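Local coordinates for uncharacterized protein (Bacteroides ovatus CL02T12C04, PDB 6PTM), which probably hydrolyses carrageenan from the chain ends as a family GH42 exo-carrageenase, seen here without bound substrate, at residues Gln558-Pro563 and Glu708-Ala713; Ala496-Leu501 and Asp552-Phe557; Phe445-Ile450 and Lys589-Gly594. One frame throughout, in Å; residues are numbered along the deposited sequence.

In the fold
Along the chain contact 2 closes before contact 1 opens, and both draw on helix 551-559: contact 2 sets it against helix 486-498, contact 1 sets the turn after it against strand 707-715. Their centres lie about 9 Å apart. Contact 3, its centre about 13 Å and 15 Å from those of contacts 1 and 2, joins the start of helix 448-460 to the turn after helix 579-590; its sequence span encloses contact 2 and interleaves with contact 1. E708 ties the three together, one carboxylate oxygen bonding H499 and the other N591. Together they join the beta-galactosidase-related part, the turns leading into strands 564-567 and 597-600 of the five-stranded parallel sheet, and the C-terminal antiparallel sheet.

Contact 1. Residues Gln558-Pro563 and Glu708-Ala713; sequences QRQRKP and EWRVIA. With EDO (1,2-ethanediol), chain E; EDO (1,2-ethanediol), chain F.
Q560 reaches the backbone of V711 with its side-chain amide: NE2 donates to V711 O over 2.8 Å, close to straight at 160°. The acceptor lies almost in the amide plane, whereas the donor is tilted 30° from the carbonyl plane. With CG anti to the backbone N (chi1 -171°) and the chain extended beyond it, the amide reaches from the turn to the strand. Packing is closest beside this bond, where I712 CG2 comes within 3.8 Å of Q560 NE2. The other side is looser and watered. Q560 OE1 accepts from one water that R710 NH1 also holds; a second water lies within hydrogen-bonding distance, 2.7 Å from Q560 OE1, and accepts from V711 N. A 1,2-ethanediol, probably from the crystallisation liquor, donates to V711 O through O2 at 3.0 Å; another adds a weak bond. An alanine in place of Q560 would probably leave V711 O without its amide donor and each water without its OE1 partner. Q560 directly follows helix 551-559, and V711 sits on strand 707-715, an outermost strand of the antiparallel sheet, where R710 and I712 pair with N722 and I720 of strand 718-725 and also touch F557 of the helix.

Contact 2. Residues Ala496-Leu501 and Asp552-Phe557; sequences ATIHGL and DYIMSF
I498 and I554 both turn CG1 anti to the carbonyl carbon (chi1 -69° and -62°) and bend again at chi2, which carries their CD1 methyls to within 3.9 Å of each other. The two side chains meet at about a right angle, methyl against methyl. The same I498 CD1 also rests on F557, 3.8 Å from its CB and almost as near to CG and CD2 at the root of the ring. Touching I554 CD1 and F557 CB alike, this methyl sits between two residues one helical turn apart on helix 551-559; the I498 and F557 side chains run alongside each other in the same sense. A second apolar touch lies nearby: T497 CG2 meets I554 CG2 at 3.6 Å, again with the side chains roughly perpendicular. T497 directs its hydroxyl to Y493 O in its own helix.

On the backbone side a water lies in bonding reach of both carbonyls, 2.8 Å from I498 O and 3.0 Å from F557 O, and bridges them at least in part. Helix 486-498 ends here in a Schellman motif: L501 N bonds A496 O and G500 N bonds T497 O, while G500, at phi 128°, takes backbone angles that call for glycine. Outside the pair, I554 packs on F171 of strand 168-175, and F557 on I720 and N722 of strand 718-725.

Between these segments, then, the side chains cohere by buried apolar packing and the polar link runs through water; just beyond them, Q558 NE2 ties the helices directly by donating to T497 O.

Contact 3. Residues Phe445-Ile450 and Lys589-Gly594; sequences FDWVEI and KLNFSG
W447 and F592 make the aromatic part of the contact. Their side chains converge head-on from the two segments, and F592 CZ comes over one face of the indole, 4.2 Å from W447 CZ3. The planes are inclined at 57° and the centroids of the indole six-membered ring and the F592 ring stand 5.8 Å apart, an oblique meeting. W447 holds CG between its backbone N and carbonyl carbon (chi1 62°), a rotation that points the six-membered ring at the turn after helix 579-590. The other indole neighbours include V448 CG2 over a face, Y443 and I726.

An amide-ring touch comes second. N591 ND2 lies 3.9 Å from W447 CZ3, the amide and indole planes only 20° apart and the two side chains running antiparallel alongside each other. The same nitrogen sits over one face of the F592 ring, 4.1 Å above its plane and near its edge atoms. Its hydrogen bond goes to E708 OE2 on strand 707-715.

Capping is the third kind, a bond within 445-450. D446 OD1 accepts from V448 N at 3.3 Å, from above the carboxylate plane, at the turn that leads into helix 448-460.

Between the two segments, then, cohesion comes from van der Waals contact with the indole, by the F592 ring and the N591 amide, while that buried amide looks to E708 for its hydrogen bond and probably keeps its orientation through it.

Contact 1. Residues Gln558-Pro563 and Glu708-Ala713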
loop_
_atom_site.group_PDB
_atom_site.type_symbol
_atom_site.label_atom_id
_atom_site.label_comp_id
_atom_site.label_asym_id
_atom_site.label_seq_id
_atom_site.Cartn_x
_atom_site.Cartn_y
_atom_site.Cartn_z
ATOM N N GLN A 558 3.930 -13.552 -4.893
ATOM C CA GLN A 558 2.872 -12.890 -4.063
ATOM C C GLN A 558 2.133 -13.972 -3.265
ATOM O O GLN A 558 1.743 -13.741 -2.103
ATOM C CB GLN A 558 1.829 -12.136 -4.902
ATOM C CG GLN A 558 2.303 -10.834 -5.558
ATOM C CD GLN A 558 1.147 -10.101 -6.198
ATOM O OE1 GLN A 558 -0.016 -10.578 -6.145
ATOM N NE2 GLN A 558 1.437 -8.924 -6.752
ATOM N N ARG A 559 1.889 -15.123 -3.889
ATOM C CA ARG A 559 1.011 -16.184 -3.323
ATOM C C ARG A 559 1.821 -17.140 -2.456
ATOM O O ARG A 559 1.194 -17.981 -1.785
ATOM C CB ARG A 559 0.349 -17.010 -4.426
ATOM C CG ARG A 559 -0.656 -16.216 -5.245
ATOM C CD ARG A 559 -0.989 -16.913 -6.531
ATOM N NE ARG A 559 -2.056 -16.246 -7.279
ATOM C CZ ARG A 559 -2.368 -16.551 -8.539
ATOM N NH1 ARG A 559 -1.681 -17.489 -9.190
ATOM N NH2 ARG A 559 -3.386 -15.954 -9.141
ATOM N N GLN A 560 3.147 -17.063 -2.481
ATOM C CA GLN A 560 3.965 -18.075 -1.761
ATOM C C GLN A 560 3.507 -18.178 -0.299
ATOM O O GLN A 560 3.312 -17.138 0.361
ATOM C CB GLN A 560 5.456 -17.762 -1.825
ATOM C CG GLN A 560 6.338 -18.890 -1.296
ATOM C CD GLN A 560 7.788 -18.631 -1.600
ATOM O OE1 GLN A 560 8.338 -17.563 -1.323
ATOM N NE2 GLN A 560 8.414 -19.595 -2.246
ATOM N N ARG A 561 3.423 -19.407 0.188
ATOM C CA ARG A 561 3.214 -19.766 1.610
ATOM C C ARG A 561 4.022 -18.825 2.503
ATOM O O ARG A 561 5.248 -18.659 2.265
ATOM C CB ARG A 561 3.620 -21.226 1.825
ATOM C CG ARG A 561 3.462 -21.742 3.250
ATOM C CD ARG A 561 3.950 -23.166 3.364
ATOM N NE ARG A 561 3.833 -23.772 4.683
ATOM C CZ ARG A 561 2.747 -24.359 5.178
ATOM N NH1 ARG A 561 1.597 -24.312 4.526
ATOM N NH2 ARG A 561 2.815 -24.978 6.347
ATOM N N LYS A 562 3.331 -18.200 3.459
ATOM C CA LYS A 562 3.890 -17.403 4.573
ATOM C C LYS A 562 3.993 -18.322 5.800
ATOM O O LYS A 562 3.041 -18.440 6.582
ATOM C CB LYS A 562 2.991 -16.190 4.831
ATOM C CG LYS A 562 2.747 -15.248 3.657
ATOM C CD LYS A 562 1.902 -14.061 4.083
ATOM C CE LYS A 562 1.270 -13.229 2.974
ATOM N NZ LYS A 562 2.257 -12.704 2.011
ATOM N N PRO A 563 5.105 -19.068 5.987
ATOM C CA PRO A 563 5.094 -20.160 6.961
ATOM C C PRO A 563 5.251 -19.743 8.429
ATOM O O PRO A 563 5.176 -20.581 9.318
ATOM C CB PRO A 563 6.309 -20.983 6.521
ATOM C CG PRO A 563 7.266 -19.935 5.982
ATOM C CD PRO A 563 6.347 -19.015 5.204
ATOM N N GLU A 708 16.150 -8.406 0.990
ATOM C CA GLU A 708 14.990 -9.304 1.119
ATOM C C GLU A 708 14.988 -10.225 -0.090
ATOM O O GLU A 708 14.953 -9.717 -1.207
ATOM C CB GLU A 708 13.690 -8.510 1.158
ATOM C CG GLU A 708 12.526 -9.374 1.593
ATOM C CD GLU A 708 11.166 -8.757 1.312
ATOM O OE1 GLU A 708 10.746 -8.747 0.116
ATOM O OE2 GLU A 708 10.580 -8.239 2.268
ATOM N N TRP A 709 15.002 -11.530 0.143
ATOM C CA TRP A 709 15.115 -12.533 -0.941
ATOM C C TRP A 709 14.009 -13.582 -0.842
ATOM O O TRP A 709 13.432 -13.766 0.280
ATOM C CB TRP A 709 16.505 -13.138 -0.977
ATOM C CG TRP A 709 16.928 -13.822 0.270
ATOM C CD1 TRP A 709 17.429 -13.236 1.384
ATOM C CD2 TRP A 709 17.018 -15.237 0.472
ATOM N NE1 TRP A 709 17.745 -14.196 2.309
ATOM C CE2 TRP A 709 17.537 -15.434 1.767
ATOM C CE3 TRP A 709 16.687 -16.348 -0.301
ATOM C CZ2 TRP A 709 17.766 -16.702 2.293
ATOM C CZ3 TRP A 709 16.860 -17.605 0.235
ATOM C CH2 TRP A 709 17.391 -17.776 1.514
ATOM N N ARG A 710 13.660 -14.161 -1.998
ATOM C CA ARG A 710 12.611 -15.190 -2.127
ATOM C C ARG A 710 13.069 -16.183 -3.185
ATOM O O ARG A 710 13.832 -15.803 -4.067
ATOM C CB ARG A 710 11.277 -14.569 -2.554
ATOM C CG ARG A 710 10.704 -13.534 -1.592
ATOM C CD ARG A 710 10.309 -14.085 -0.219
ATOM N NE ARG A 710 9.764 -13.017 0.638
ATOM C CZ ARG A 710 8.553 -12.468 0.503
ATOM N NH1 ARG A 710 7.712 -12.863 -0.452
ATOM N NH2 ARG A 710 8.196 -11.479 1.309
ATOM N N VAL A 711 12.600 -17.421 -3.093
ATOM C CA VAL A 711 12.924 -18.480 -4.067
ATOM C C VAL A 711 11.649 -19.236 -4.422
ATOM O O VAL A 711 10.957 -19.687 -3.486
ATOM C CB VAL A 711 13.999 -19.421 -3.502
ATOM C CG1 VAL A 711 14.440 -20.433 -4.563
ATOM C CG2 VAL A 711 15.168 -18.622 -2.969
ATOM N N ILE A 712 11.388 -19.392 -5.721
ATOM C CA ILE A 712 10.310 -20.281 -6.227
ATOM C C ILE A 712 10.931 -21.314 -7.166
ATOM O O ILE A 712 12.012 -21.034 -7.722
ATOM C CB ILE A 712 9.189 -19.484 -6.905
ATOM C CG1 ILE A 712 9.715 -18.664 -8.077
ATOM C CG2 ILE A 712 8.443 -18.642 -5.882
ATOM C CD1 ILE A 712 8.658 -17.984 -8.891
ATOM N N ALA A 713 10.256 -22.453 -7.320
ATOM C CA ALA A 713 10.627 -23.555 -8.229
ATOM C C ALA A 713 10.131 -23.184 -9.605
ATOM O O ALA A 713 8.966 -22.817 -9.692
ATOM C CB ALA A 713 9.990 -24.837 -7.765
HETATM C C1 EDO E . 10.725 -23.910 -3.441
HETATM O O1 EDO E . 9.857 -22.809 -3.234
HETATM C C2 EDO E . 12.113 -23.401 -3.536
HETATM O O2 EDO E . 12.613 -22.752 -2.376
HETATM C C1 EDO F . 10.181 -22.408 0.484
HETATM O O1 EDO F . 9.303 -22.834 -0.570
HETATM C C2 EDO F . 10.653 -21.023 0.294
HETATM O O2 EDO F . 11.572 -20.845 -0.786
HETATM O O HOH W 1 7.623 -14.977 -2.310
HETATM O O HOH W 2 10.929 -18.045 -0.739
#

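Contact 2. Residues Ala496-Leu501 and Asp552-Phe557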
loop_
_atom_site.group_PDB
_atom_site.type_symbol
_atom_site.label_atom_id
_atom_site.label_comp_id
_atom_site.label_asym_id
_atom_site.label_seq_id
_atom_site.Cartn_x
_atom_site.Cartn_y
_atom_site.Cartn_z
ATOM N N ALA A 496 7.102 -3.578 -3.816
ATOM C CA ALA A 496 5.682 -3.456 -3.449
ATOM C C ALA A 496 4.875 -4.541 -4.188
ATOM O O ALA A 496 3.975 -5.182 -3.562
ATOM C CB ALA A 496 5.164 -2.077 -3.754
ATOM N N THR A 497 5.228 -4.802 -5.444
ATOM C CA THR A 497 4.517 -5.804 -6.265
ATOM C C THR A 497 4.798 -7.211 -5.728
ATOM O O THR A 497 3.846 -8.006 -5.629
ATOM C CB THR A 497 4.838 -5.656 -7.757
ATOM O OG1 THR A 497 4.518 -4.313 -8.116
ATOM C CG2 THR A 497 4.013 -6.659 -8.530
ATOM N N ILE A 498 6.037 -7.496 -5.337
ATOM C CA ILE A 498 6.359 -8.796 -4.689
ATOM C C ILE A 498 5.444 -9.004 -3.461
ATOM O O ILE A 498 5.018 -10.155 -3.223
ATOM C CB ILE A 498 7.852 -8.894 -4.358
ATOM C CG1 ILE A 498 8.693 -9.003 -5.643
ATOM C CG2 ILE A 498 8.110 -10.029 -3.367
ATOM C CD1 ILE A 498 8.498 -10.262 -6.442
ATOM N N HIS A 499 5.123 -7.942 -2.719
ATOM C CA HIS A 499 4.334 -8.017 -1.468
ATOM C C HIS A 499 2.823 -7.876 -1.737
ATOM O O HIS A 499 2.072 -7.759 -0.747
ATOM C CB HIS A 499 4.897 -7.010 -0.484
ATOM C CG HIS A 499 6.235 -7.395 0.097
ATOM N ND1 HIS A 499 6.354 -7.909 1.383
ATOM C CD2 HIS A 499 7.487 -7.365 -0.424
ATOM C CE1 HIS A 499 7.623 -8.148 1.648
ATOM N NE2 HIS A 499 8.360 -7.812 0.534
ATOM N N GLY A 500 2.382 -7.816 -2.997
ATOM C CA GLY A 500 0.948 -7.928 -3.328
ATOM C C GLY A 500 0.395 -6.819 -4.208
ATOM O O GLY A 500 -0.717 -6.973 -4.692
ATOM N N LEU A 501 1.112 -5.724 -4.392
ATOM C CA LEU A 501 0.570 -4.596 -5.183
ATOM C C LEU A 501 0.239 -5.035 -6.615
ATOM O O LEU A 501 1.117 -5.596 -7.320
ATOM C CB LEU A 501 1.593 -3.470 -5.193
ATOM C CG LEU A 501 1.182 -2.214 -5.955
ATOM C CD1 LEU A 501 -0.100 -1.618 -5.359
ATOM C CD2 LEU A 501 2.337 -1.230 -5.885
ATOM N N ASP A 552 3.709 -14.487 -14.218
ATOM C CA ASP A 552 3.451 -15.792 -13.536
ATOM C C ASP A 552 4.419 -15.949 -12.354
ATOM O O ASP A 552 3.967 -16.359 -11.255
ATOM C CB ASP A 552 3.473 -16.984 -14.497
ATOM C CG ASP A 552 2.284 -16.990 -15.469
ATOM O OD1 ASP A 552 1.073 -16.675 -15.049
ATOM O OD2 ASP A 552 2.542 -17.326 -16.654
ATOM N N TYR A 553 5.702 -15.630 -12.540
ATOM C CA TYR A 553 6.690 -15.675 -11.439
ATOM C C TYR A 553 6.211 -14.744 -10.302
ATOM O O TYR A 553 6.220 -15.140 -9.127
ATOM C CB TYR A 553 8.082 -15.291 -11.940
ATOM C CG TYR A 553 8.747 -16.286 -12.864
ATOM C CD1 TYR A 553 8.287 -17.591 -13.008
ATOM C CD2 TYR A 553 9.869 -15.905 -13.595
ATOM C CE1 TYR A 553 8.947 -18.487 -13.833
ATOM C CE2 TYR A 553 10.528 -16.788 -14.426
ATOM C CZ TYR A 553 10.070 -18.085 -14.537
ATOM O OH TYR A 553 10.728 -18.963 -15.350
ATOM N N ILE A 554 5.781 -13.530 -10.663
ATOM C CA ILE A 554 5.387 -12.471 -9.706
ATOM C C ILE A 554 4.188 -12.985 -8.925
ATOM O O ILE A 554 4.216 -12.939 -7.651
ATOM C CB ILE A 554 5.145 -11.126 -10.416
ATOM C CG1 ILE A 554 6.398 -10.593 -11.111
ATOM C CG2 ILE A 554 4.594 -10.109 -9.432
ATOM C CD1 ILE A 554 7.621 -10.458 -10.216
ATOM N N MET A 555 3.195 -13.568 -9.601
ATOM C CA MET A 555 2.030 -14.054 -8.825
ATOM C C MET A 555 2.493 -15.197 -7.916
ATOM O O MET A 555 2.007 -15.239 -6.812
ATOM C CB MET A 555 0.859 -14.506 -9.699
ATOM C CG MET A 555 0.289 -13.435 -10.569
ATOM S SD MET A 555 -0.231 -11.943 -9.647
ATOM C CE MET A 555 -1.225 -12.704 -8.366
ATOM N N SER A 556 3.429 -16.070 -8.338
ATOM C CA SER A 556 3.947 -17.150 -7.465
ATOM C C SER A 556 4.631 -16.541 -6.229
ATOM O O SER A 556 4.386 -17.035 -5.071
ATOM C CB SER A 556 4.854 -18.084 -8.197
ATOM O OG SER A 556 4.125 -18.801 -9.181
ATOM N N PHE A 557 5.437 -15.498 -6.414
ATOM C CA PHE A 557 6.057 -14.800 -5.251
ATOM C C PHE A 557 4.973 -14.191 -4.352
ATOM O O PHE A 557 5.118 -14.336 -3.136
ATOM C CB PHE A 557 7.058 -13.724 -5.675
ATOM C CG PHE A 557 8.344 -14.267 -6.235
ATOM C CD1 PHE A 557 9.196 -15.022 -5.437
ATOM C CD2 PHE A 557 8.719 -14.008 -7.541
ATOM C CE1 PHE A 557 10.392 -15.518 -5.945
ATOM C CE2 PHE A 557 9.931 -14.466 -8.025
ATOM C CZ PHE A 557 10.750 -15.242 -7.244
HETATM O O HOH W 3 4.948 -12.082 -1.151
#

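Contact 3. Residues Phe445-Ile450 and Lys589-Gly594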
loop_
_atom_site.group_PDB
_atom_site.type_symbol
_atom_site.label_atom_id
_atom_site.label_comp_id
_atom_site.label_asym_id
_atom_site.label_seq_id
_atom_site.Cartn_x
_atom_site.Cartn_y
_atom_site.Cartn_z
ATOM N N PHE A 445 15.216 3.495 2.401
ATOM C CA PHE A 445 13.894 4.164 2.315
ATOM C C PHE A 445 13.001 3.580 3.409
ATOM O O PHE A 445 13.342 2.553 4.027
ATOM C CB PHE A 445 13.246 4.041 0.917
ATOM C CG PHE A 445 13.110 2.626 0.396
ATOM C CD1 PHE A 445 12.040 1.827 0.762
ATOM C CD2 PHE A 445 14.038 2.104 -0.478
ATOM C CE1 PHE A 445 11.933 0.521 0.306
ATOM C CE2 PHE A 445 13.935 0.794 -0.925
ATOM C CZ PHE A 445 12.894 -0.000 -0.514
ATOM N N ASP A 446 11.844 4.193 3.596
ATOM C CA ASP A 446 10.867 3.702 4.589
ATOM C C ASP A 446 10.171 2.493 3.950
ATOM O O ASP A 446 9.213 2.709 3.202
ATOM C CB ASP A 446 9.919 4.829 5.020
ATOM C CG ASP A 446 8.879 4.322 6.012
ATOM O OD1 ASP A 446 9.005 3.149 6.434
ATOM O OD2 ASP A 446 7.960 5.083 6.336
ATOM N N TRP A 447 10.649 1.285 4.252
ATOM C CA TRP A 447 10.195 -0.012 3.682
ATOM C C TRP A 447 8.965 -0.573 4.421
ATOM O O TRP A 447 8.492 -1.639 4.011
ATOM C CB TRP A 447 11.332 -1.056 3.727
ATOM C CG TRP A 447 11.794 -1.374 5.121
ATOM C CD1 TRP A 447 12.379 -0.500 5.999
ATOM C CD2 TRP A 447 11.649 -2.612 5.848
ATOM N NE1 TRP A 447 12.638 -1.107 7.198
ATOM C CE2 TRP A 447 12.219 -2.409 7.134
ATOM C CE3 TRP A 447 11.129 -3.871 5.540
ATOM C CZ2 TRP A 447 12.234 -3.401 8.107
ATOM C CZ3 TRP A 447 11.184 -4.866 6.491
ATOM C CH2 TRP A 447 11.709 -4.627 7.760
ATOM N N VAL A 448 8.507 0.040 5.513
ATOM C CA VAL A 448 7.644 -0.653 6.517
ATOM C C VAL A 448 6.219 -0.821 5.947
ATOM O O VAL A 448 5.648 -1.908 6.134
ATOM C CB VAL A 448 7.645 0.053 7.895
ATOM C CG1 VAL A 448 6.660 -0.590 8.840
ATOM C CG2 VAL A 448 9.014 0.008 8.554
ATOM N N GLU A 449 5.663 0.194 5.280
ATOM C CA GLU A 449 4.290 0.091 4.716
ATOM C C GLU A 449 4.238 -0.935 3.565
ATOM O O GLU A 449 3.348 -1.836 3.608
ATOM C CB GLU A 449 3.800 1.471 4.321
ATOM C CG GLU A 449 3.645 2.373 5.519
ATOM C CD GLU A 449 3.161 3.762 5.163
ATOM O OE1 GLU A 449 2.339 3.896 4.211
ATOM O OE2 GLU A 449 3.636 4.687 5.817
ATOM N N ILE A 450 5.117 -0.845 2.556
ATOM C CA ILE A 450 5.036 -1.744 1.360
ATOM C C ILE A 450 5.508 -3.176 1.678
ATOM O O ILE A 450 5.224 -4.068 0.859
ATOM C CB ILE A 450 5.783 -1.159 0.158
ATOM C CG1 ILE A 450 7.271 -0.919 0.420
ATOM C CG2 ILE A 450 5.087 0.102 -0.347
ATOM C CD1 ILE A 450 8.032 -0.561 -0.853
ATOM N N LYS A 589 13.345 -9.038 12.253
ATOM C CA LYS A 589 14.196 -10.160 12.694
ATOM C C LYS A 589 13.960 -11.364 11.790
ATOM O O LYS A 589 14.919 -12.045 11.508
ATOM C CB LYS A 589 13.924 -10.461 14.171
ATOM C CG LYS A 589 14.879 -11.459 14.770
ATOM C CD LYS A 589 16.287 -10.892 14.865
ATOM C CE LYS A 589 17.204 -11.743 15.703
ATOM N NZ LYS A 589 18.529 -11.079 15.793
ATOM N N LEU A 590 12.729 -11.597 11.320
ATOM C CA LEU A 590 12.385 -12.824 10.572
ATOM C C LEU A 590 12.468 -12.611 9.049
ATOM O O LEU A 590 12.513 -13.589 8.359
ATOM C CB LEU A 590 10.980 -13.293 10.965
ATOM C CG LEU A 590 10.756 -13.711 12.420
ATOM C CD1 LEU A 590 9.306 -14.147 12.602
ATOM C CD2 LEU A 590 11.718 -14.809 12.854
ATOM N N ASN A 591 12.456 -11.381 8.555
ATOM C CA ASN A 591 12.102 -11.063 7.147
ATOM C C ASN A 591 13.270 -11.199 6.153
ATOM O O ASN A 591 13.015 -11.056 4.918
ATOM C CB ASN A 591 11.593 -9.636 6.982
ATOM C CG ASN A 591 10.955 -9.454 5.624
ATOM O OD1 ASN A 591 10.112 -10.260 5.249
ATOM N ND2 ASN A 591 11.382 -8.442 4.889
ATOM N N PHE A 592 14.484 -11.515 6.605
ATOM C CA PHE A 592 15.649 -11.587 5.692
ATOM C C PHE A 592 16.219 -13.001 5.695
ATOM O O PHE A 592 17.426 -13.136 5.536
ATOM C CB PHE A 592 16.680 -10.507 6.068
ATOM C CG PHE A 592 16.104 -9.123 6.001
ATOM C CD1 PHE A 592 15.430 -8.594 7.092
ATOM C CD2 PHE A 592 16.148 -8.395 4.832
ATOM C CE1 PHE A 592 14.856 -7.347 7.026
ATOM C CE2 PHE A 592 15.580 -7.136 4.772
ATOM C CZ PHE A 592 14.911 -6.624 5.863
ATOM N N SER A 593 15.362 -14.020 5.764
ATOM C CA SER A 593 15.773 -15.452 5.794
ATOM C C SER A 593 15.227 -16.206 4.575
ATOM O O SER A 593 15.200 -17.440 4.638
ATOM C CB SER A 593 15.333 -16.115 7.087
ATOM O OG SER A 593 15.880 -15.452 8.207
ATOM N N GLY A 594 14.724 -15.512 3.540
ATOM C CA GLY A 594 14.219 -16.145 2.317
ATOM C C GLY A 594 12.751 -16.562 2.377
ATOM O O GLY A 594 12.264 -17.158 1.396
#